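Local coordinates for protein 6-phospho-beta-glucosidase BglT (Thermotoga maritima, PDB 1UP7) that hydrolyses cellobiose 6'-phosphate to glucose 6-phosphate and glucose, using NAD+ and a manganese ion as cofactors, at residues T209-K217 with T230-I239. Numbering follows the deposited sequence.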
ATOM      1  N   THR A 209      25.736 -16.160  -7.754  1.00 18.19           N
ATOM      2  CA  THR A 209      24.493 -16.670  -8.345  1.00 18.79           C
ATOM      3  C   THR A 209      24.715 -17.478  -9.650  1.00 19.34           C
ATOM      4  O   THR A 209      24.235 -18.616  -9.742  1.00 19.21           O
ATOM      5  CB  THR A 209      23.487 -15.508  -8.563  1.00 19.04           C
ATOM      6  OG1 THR A 209      23.378 -14.748  -7.358  1.00 16.88           O
ATOM      7  CG2 THR A 209      22.065 -16.034  -8.797  1.00 18.09           C
ATOM      8  N   GLU A 210      25.449 -16.893 -10.604  1.00 19.51           N
ATOM      9  CA  GLU A 210      25.745 -17.517 -11.890  1.00 20.66           C
ATOM     10  C   GLU A 210      26.433 -18.863 -11.695  1.00 20.48           C
ATOM     11  O   GLU A 210      26.022 -19.871 -12.284  1.00 20.75           O
ATOM     12  CB  GLU A 210      26.644 -16.605 -12.771  1.00 20.87           C
ATOM     13  CG  GLU A 210      25.911 -15.605 -13.680  1.00 23.63           C
ATOM     14  CD  GLU A 210      24.522 -16.080 -14.125  1.00 28.84           C
ATOM     15  OE1 GLU A 210      24.406 -17.021 -14.964  1.00 29.31           O
ATOM     16  OE2 GLU A 210      23.523 -15.512 -13.627  1.00 30.77           O
ATOM     17  N   LYS A 211      27.474 -18.857 -10.863  1.00 20.38           N
ATOM     18  CA  LYS A 211      28.263 -20.043 -10.539  1.00 20.40           C
ATOM     19  C   LYS A 211      27.397 -21.151  -9.970  1.00 20.31           C
ATOM     20  O   LYS A 211      27.610 -22.316 -10.266  1.00 20.86           O
ATOM     21  CB  LYS A 211      29.330 -19.682  -9.515  1.00 19.94           C
ATOM     22  CG  LYS A 211      30.611 -19.198 -10.101  1.00 22.48           C
ATOM     23  CD  LYS A 211      31.498 -18.571  -9.016  1.00 25.41           C
ATOM     24  CE  LYS A 211      32.663 -17.840  -9.647  1.00 27.29           C
ATOM     25  NZ  LYS A 211      32.908 -16.583  -8.896  1.00 30.16           N
ATOM     26  N   VAL A 212      26.420 -20.770  -9.147  1.00 20.25           N
ATOM     27  CA  VAL A 212      25.482 -21.720  -8.565  1.00 20.21           C
ATOM     28  C   VAL A 212      24.590 -22.316  -9.647  1.00 20.58           C
ATOM     29  O   VAL A 212      24.412 -23.539  -9.671  1.00 21.04           O
ATOM     30  CB  VAL A 212      24.665 -21.092  -7.382  1.00 20.05           C
ATOM     31  CG1 VAL A 212      23.627 -22.050  -6.884  1.00 19.70           C
ATOM     32  CG2 VAL A 212      25.578 -20.696  -6.224  1.00 18.76           C
ATOM     33  N   PHE A 213      24.068 -21.474 -10.544  1.00 20.57           N
ATOM     34  CA  PHE A 213      23.268 -21.959 -11.675  1.00 20.86           C
ATOM     35  C   PHE A 213      24.096 -22.907 -12.561  1.00 21.09           C
ATOM     36  O   PHE A 213      23.639 -23.999 -12.894  1.00 21.36           O
ATOM     37  CB  PHE A 213      22.689 -20.793 -12.468  1.00 21.06           C
ATOM     38  CG  PHE A 213      21.458 -20.195 -11.854  1.00 20.14           C
ATOM     39  CD1 PHE A 213      20.284 -20.925 -11.778  1.00 21.13           C
ATOM     40  CD2 PHE A 213      21.468 -18.894 -11.387  1.00 20.78           C
ATOM     41  CE1 PHE A 213      19.113 -20.363 -11.220  1.00 22.88           C
ATOM     42  CE2 PHE A 213      20.308 -18.313 -10.820  1.00 23.30           C
ATOM     43  CZ  PHE A 213      19.133 -19.040 -10.741  1.00 22.11           C
ATOM     44  N   GLU A 214      25.322 -22.511 -12.892  1.00 21.51           N
ATOM     45  CA  GLU A 214      26.231 -23.372 -13.656  1.00 22.52           C
ATOM     46  C   GLU A 214      26.476 -24.711 -12.951  1.00 22.64           C
ATOM     47  O   GLU A 214      26.586 -25.747 -13.599  1.00 23.25           O
ATOM     48  CB  GLU A 214      27.564 -22.689 -13.952  1.00 22.73           C
ATOM     49  CG  GLU A 214      27.446 -21.512 -14.913  1.00 26.26           C
ATOM     50  CD  GLU A 214      27.331 -21.936 -16.373  1.00 30.15           C
ATOM     51  OE1 GLU A 214      26.212 -22.315 -16.796  1.00 31.49           O
ATOM     52  OE2 GLU A 214      28.354 -21.880 -17.104  1.00 31.60           O
ATOM     53  N   ASN A 215      26.548 -24.689 -11.628  1.00 22.90           N
ATOM     54  CA  ASN A 215      26.764 -25.902 -10.846  1.00 23.34           C
ATOM     55  C   ASN A 215      25.566 -26.848 -10.865  1.00 23.27           C
ATOM     56  O   ASN A 215      25.740 -28.070 -10.978  1.00 23.55           O
ATOM     57  CB  ASN A 215      27.083 -25.537  -9.391  1.00 24.38           C
ATOM     58  CG  ASN A 215      28.273 -26.315  -8.833  1.00 26.80           C
ATOM     59  OD1 ASN A 215      28.138 -27.051  -7.840  1.00 27.77           O
ATOM     60  ND2 ASN A 215      29.452 -26.149  -9.465  1.00 26.97           N
ATOM     61  N   LEU A 216      24.360 -26.292 -10.751  1.00 23.19           N
ATOM     62  CA  LEU A 216      23.141 -27.085 -10.857  1.00 23.48           C
ATOM     63  C   LEU A 216      23.054 -27.981 -12.116  1.00 23.92           C
ATOM     64  O   LEU A 216      22.447 -29.052 -12.058  1.00 24.94           O
ATOM     65  CB  LEU A 216      21.932 -26.173 -10.768  1.00 24.41           C
ATOM     66  CG  LEU A 216      21.279 -26.099  -9.382  1.00 25.86           C
ATOM     67  CD1 LEU A 216      22.217 -25.515  -8.323  1.00 27.73           C
ATOM     68  CD2 LEU A 216      20.005 -25.281  -9.464  1.00 27.23           C
ATOM     69  N   LYS A 217      23.673 -27.564 -13.222  1.00 23.77           N
ATOM     70  CA  LYS A 217      23.563 -28.245 -14.510  1.00 24.18           C
ATOM     71  C   LYS A 217      24.498 -29.438 -14.558  1.00 24.44           C
ATOM     72  O   LYS A 217      24.370 -30.341 -15.419  1.00 24.47           O
ATOM     73  CB  LYS A 217      24.017 -27.281 -15.639  1.00 25.15           C
ATOM     74  CG  LYS A 217      23.302 -25.897 -15.628  1.00 26.39           C
ATOM     75  CD  LYS A 217      24.227 -24.784 -16.119  1.00 27.83           C
ATOM     76  CE  LYS A 217      24.678 -24.991 -17.558  1.00 27.79           C
ATOM     77  NZ  LYS A 217      26.126 -25.333 -17.580  1.00 30.47           N
ATOM     78  N   THR A 230      18.103 -28.105 -17.513  1.00 20.49           N
ATOM     79  CA  THR A 230      18.916 -26.903 -17.605  1.00 20.58           C
ATOM     80  C   THR A 230      18.190 -25.689 -18.196  1.00 20.23           C
ATOM     81  O   THR A 230      18.335 -24.584 -17.674  1.00 20.82           O
ATOM     82  CB  THR A 230      20.235 -27.244 -18.380  1.00 21.91           C
ATOM     83  OG1 THR A 230      20.999 -28.199 -17.611  1.00 22.89           O
ATOM     84  CG2 THR A 230      21.155 -26.006 -18.504  1.00 21.15           C
ATOM     85  N   TRP A 231      17.403 -25.887 -19.248  1.00 19.46           N
ATOM     86  CA  TRP A 231      16.700 -24.787 -19.876  1.00 19.01           C
ATOM     87  C   TRP A 231      15.769 -24.064 -18.882  1.00 18.67           C
ATOM     88  O   TRP A 231      15.533 -22.858 -18.980  1.00 19.13           O
ATOM     89  CB  TRP A 231      15.988 -25.347 -21.097  1.00 18.86           C
ATOM     90  CG  TRP A 231      14.946 -26.359 -20.782  1.00 17.80           C
ATOM     91  CD1 TRP A 231      15.036 -27.720 -20.936  1.00 15.74           C
ATOM     92  CD2 TRP A 231      13.636 -26.093 -20.284  1.00 13.71           C
ATOM     93  NE1 TRP A 231      13.849 -28.302 -20.575  1.00 14.77           N
ATOM     94  CE2 TRP A 231      12.972 -27.320 -20.180  1.00 13.24           C
ATOM     95  CE3 TRP A 231      12.938 -24.923 -19.973  1.00 13.91           C
ATOM     96  CZ2 TRP A 231      11.666 -27.417 -19.769  1.00 12.26           C
ATOM     97  CZ3 TRP A 231      11.656 -25.020 -19.536  1.00 15.66           C
ATOM     98  CH2 TRP A 231      11.021 -26.264 -19.444  1.00 14.17           C
ATOM     99  N   PHE A 232      15.308 -24.815 -17.889  1.00 18.57           N
ATOM    100  CA  PHE A 232      14.389 -24.329 -16.849  1.00 18.31           C
ATOM    101  C   PHE A 232      15.025 -23.206 -16.007  1.00 18.90           C
ATOM    102  O   PHE A 232      14.440 -22.153 -15.748  1.00 18.69           O
ATOM    103  CB  PHE A 232      13.934 -25.492 -15.939  1.00 17.36           C
ATOM    104  CG  PHE A 232      13.065 -25.038 -14.762  1.00 15.77           C
ATOM    105  CD1 PHE A 232      11.700 -24.877 -14.911  1.00 11.67           C
ATOM    106  CD2 PHE A 232      13.628 -24.767 -13.530  1.00 13.92           C
ATOM    107  CE1 PHE A 232      10.921 -24.435 -13.860  1.00 15.24           C
ATOM    108  CE2 PHE A 232      12.864 -24.289 -12.463  1.00 13.43           C
ATOM    109  CZ  PHE A 232      11.501 -24.127 -12.620  1.00 14.69           C
ATOM    110  N   TYR A 233      16.246 -23.464 -15.584  1.00 19.66           N
ATOM    111  CA  TYR A 233      17.050 -22.473 -14.872  1.00 20.45           C
ATOM    112  C   TYR A 233      17.466 -21.279 -15.722  1.00 20.17           C
ATOM    113  O   TYR A 233      17.459 -20.168 -15.217  1.00 20.44           O
ATOM    114  CB  TYR A 233      18.269 -23.158 -14.221  1.00 21.01           C
ATOM    115  CG  TYR A 233      17.847 -24.123 -13.107  1.00 22.18           C
ATOM    116  CD1 TYR A 233      17.158 -23.646 -11.985  1.00 21.82           C
ATOM    117  CD2 TYR A 233      18.123 -25.505 -13.182  1.00 21.54           C
ATOM    118  CE1 TYR A 233      16.758 -24.493 -10.955  1.00 22.59           C
ATOM    119  CE2 TYR A 233      17.708 -26.376 -12.152  1.00 22.25           C
ATOM    120  CZ  TYR A 233      17.033 -25.853 -11.041  1.00 23.52           C
ATOM    121  OH  TYR A 233      16.600 -26.663 -10.008  1.00 24.98           O
ATOM    122  N   ASP A 234      17.781 -21.511 -16.995  1.00 20.08           N
ATOM    123  CA  ASP A 234      18.086 -20.436 -17.927  1.00 20.35           C
ATOM    124  C   ASP A 234      16.881 -19.530 -18.174  1.00 20.02           C
ATOM    125  O   ASP A 234      17.050 -18.329 -18.434  1.00 20.43           O
ATOM    126  CB  ASP A 234      18.598 -21.049 -19.223  1.00 20.70           C
ATOM    127  CG  ASP A 234      19.867 -21.870 -19.018  1.00 23.83           C
ATOM    128  OD1 ASP A 234      20.727 -21.466 -18.204  1.00 26.07           O
ATOM    129  OD2 ASP A 234      20.113 -22.927 -19.645  1.00 28.10           O
ATOM    130  N   SER A 235      15.681 -20.107 -18.068  1.00 19.39           N
ATOM    131  CA  SER A 235      14.441 -19.439 -18.454  1.00 19.47           C
ATOM    132  C   SER A 235      13.873 -18.704 -17.296  1.00 18.90           C
ATOM    133  O   SER A 235      13.601 -17.524 -17.360  1.00 19.50           O
ATOM    134  CB  SER A 235      13.449 -20.490 -18.923  1.00 18.84           C
ATOM    135  OG  SER A 235      13.987 -21.034 -20.110  1.00 22.84           O
ATOM    136  N   VAL A 236      13.698 -19.444 -16.215  1.00 18.48           N
ATOM    137  CA  VAL A 236      13.040 -18.971 -15.027  1.00 18.11           C
ATOM    138  C   VAL A 236      13.987 -18.108 -14.190  1.00 18.31           C
ATOM    139  O   VAL A 236      13.550 -17.183 -13.512  1.00 18.20           O
ATOM    140  CB  VAL A 236      12.562 -20.168 -14.180  1.00 18.33           C
ATOM    141  CG1 VAL A 236      12.006 -19.718 -12.849  1.00 17.31           C
ATOM    142  CG2 VAL A 236      11.526 -20.993 -14.941  1.00 18.32           C
ATOM    143  N   ARG A 237      15.274 -18.433 -14.237  1.00 18.41           N
ATOM    144  CA  ARG A 237      16.325 -17.722 -13.485  1.00 19.36           C
ATOM    145  C   ARG A 237      16.054 -17.589 -11.978  1.00 19.04           C
ATOM    146  O   ARG A 237      16.348 -16.576 -11.353  1.00 19.65           O
ATOM    147  CB  ARG A 237      16.681 -16.364 -14.109  1.00 19.58           C
ATOM    148  CG  ARG A 237      17.384 -16.465 -15.440  1.00 22.10           C
ATOM    149  CD  ARG A 237      18.197 -15.218 -15.788  1.00 29.52           C
ATOM    150  NE  ARG A 237      19.618 -15.322 -15.402  1.00 35.10           N
ATOM    151  CZ  ARG A 237      20.273 -16.461 -15.100  1.00 37.10           C
ATOM    152  NH1 ARG A 237      19.658 -17.639 -15.111  1.00 37.65           N
ATOM    153  NH2 ARG A 237      21.558 -16.422 -14.772  1.00 38.25           N
ATOM    154  N   LEU A 238      15.504 -18.641 -11.408  1.00 18.83           N
ATOM    155  CA  LEU A 238      15.280 -18.757  -9.969  1.00 18.76           C
ATOM    156  C   LEU A 238      15.679 -20.175  -9.558  1.00 19.12           C
ATOM    157  O   LEU A 238      15.445 -21.169 -10.294  1.00 19.19           O
ATOM    158  CB  LEU A 238      13.792 -18.568  -9.584  1.00 17.97           C
ATOM    159  CG  LEU A 238      13.033 -17.250  -9.825  1.00 17.23           C
ATOM    160  CD1 LEU A 238      11.532 -17.383  -9.464  1.00 15.58           C
ATOM    161  CD2 LEU A 238      13.681 -16.129  -9.024  1.00 14.87           C
ATOM    162  N   ILE A 239      16.288 -20.294  -8.388  1.00 18.68           N
ATOM    163  CA  ILE A 239      16.492 -21.624  -7.845  1.00 18.28           C
ATOM    164  C   ILE A 239      15.249 -21.921  -7.036  1.00 18.47           C
ATOM    165  O   ILE A 239      14.838 -21.146  -6.192  1.00 18.87           O
ATOM    166  CB  ILE A 239      17.781 -21.759  -6.975  1.00 18.65           C
ATOM    167  CG1 ILE A 239      19.035 -21.559  -7.810  1.00 17.38           C
ATOM    168  CG2 ILE A 239      17.851 -23.142  -6.308  1.00 17.39           C
ATOM    169  CD1 ILE A 239      20.088 -20.795  -7.113  1.00 17.33           C
TER
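Two consecutive short helices of the C-terminal family 4 glycosidase domain, 209-216 and 230-236, pack side by side, running in roughly opposite directions but clearly skewed: the CA atoms of F213 and Y233 lie 7.0 Å apart, those of K217 and T230 5.7 Å. At R237 phi turns positive, which ends the second helix and leads the chain into strand 239-240, whose I239 pairs with I198 of strand 195-203. F213 fills the space between the helices and this exit. With CG beside its own backbone N (chi1 -80°), the ring takes I239 CD1 over the rim of one face and R237 NH1 over the centre of the other. R237 CZ stands 4.9 Å from the F213 ring centroid and 25° off its normal, a cation-pi contact, although guanidinium and ring planes are 40° apart. Without the ring, as with an alanine here, a gap would probably open between R237 and I239, and the guanidinium would lose the face it stands over. In a salt bridge, E210 OE2 meets R237 NH2 at the guanidinium edge, near its plane; its very short modelled length is doubtful. V212 CG1 touches I239 CD1 at 3.8 Å, and both residues also pack on F170 of helix 166-177, joining this helix pair to that helix. Toward the other end, a CH-pi contact sets L216 CD2 over one face of Y233, 3.7 Å from the ring centroid and nearest to CZ.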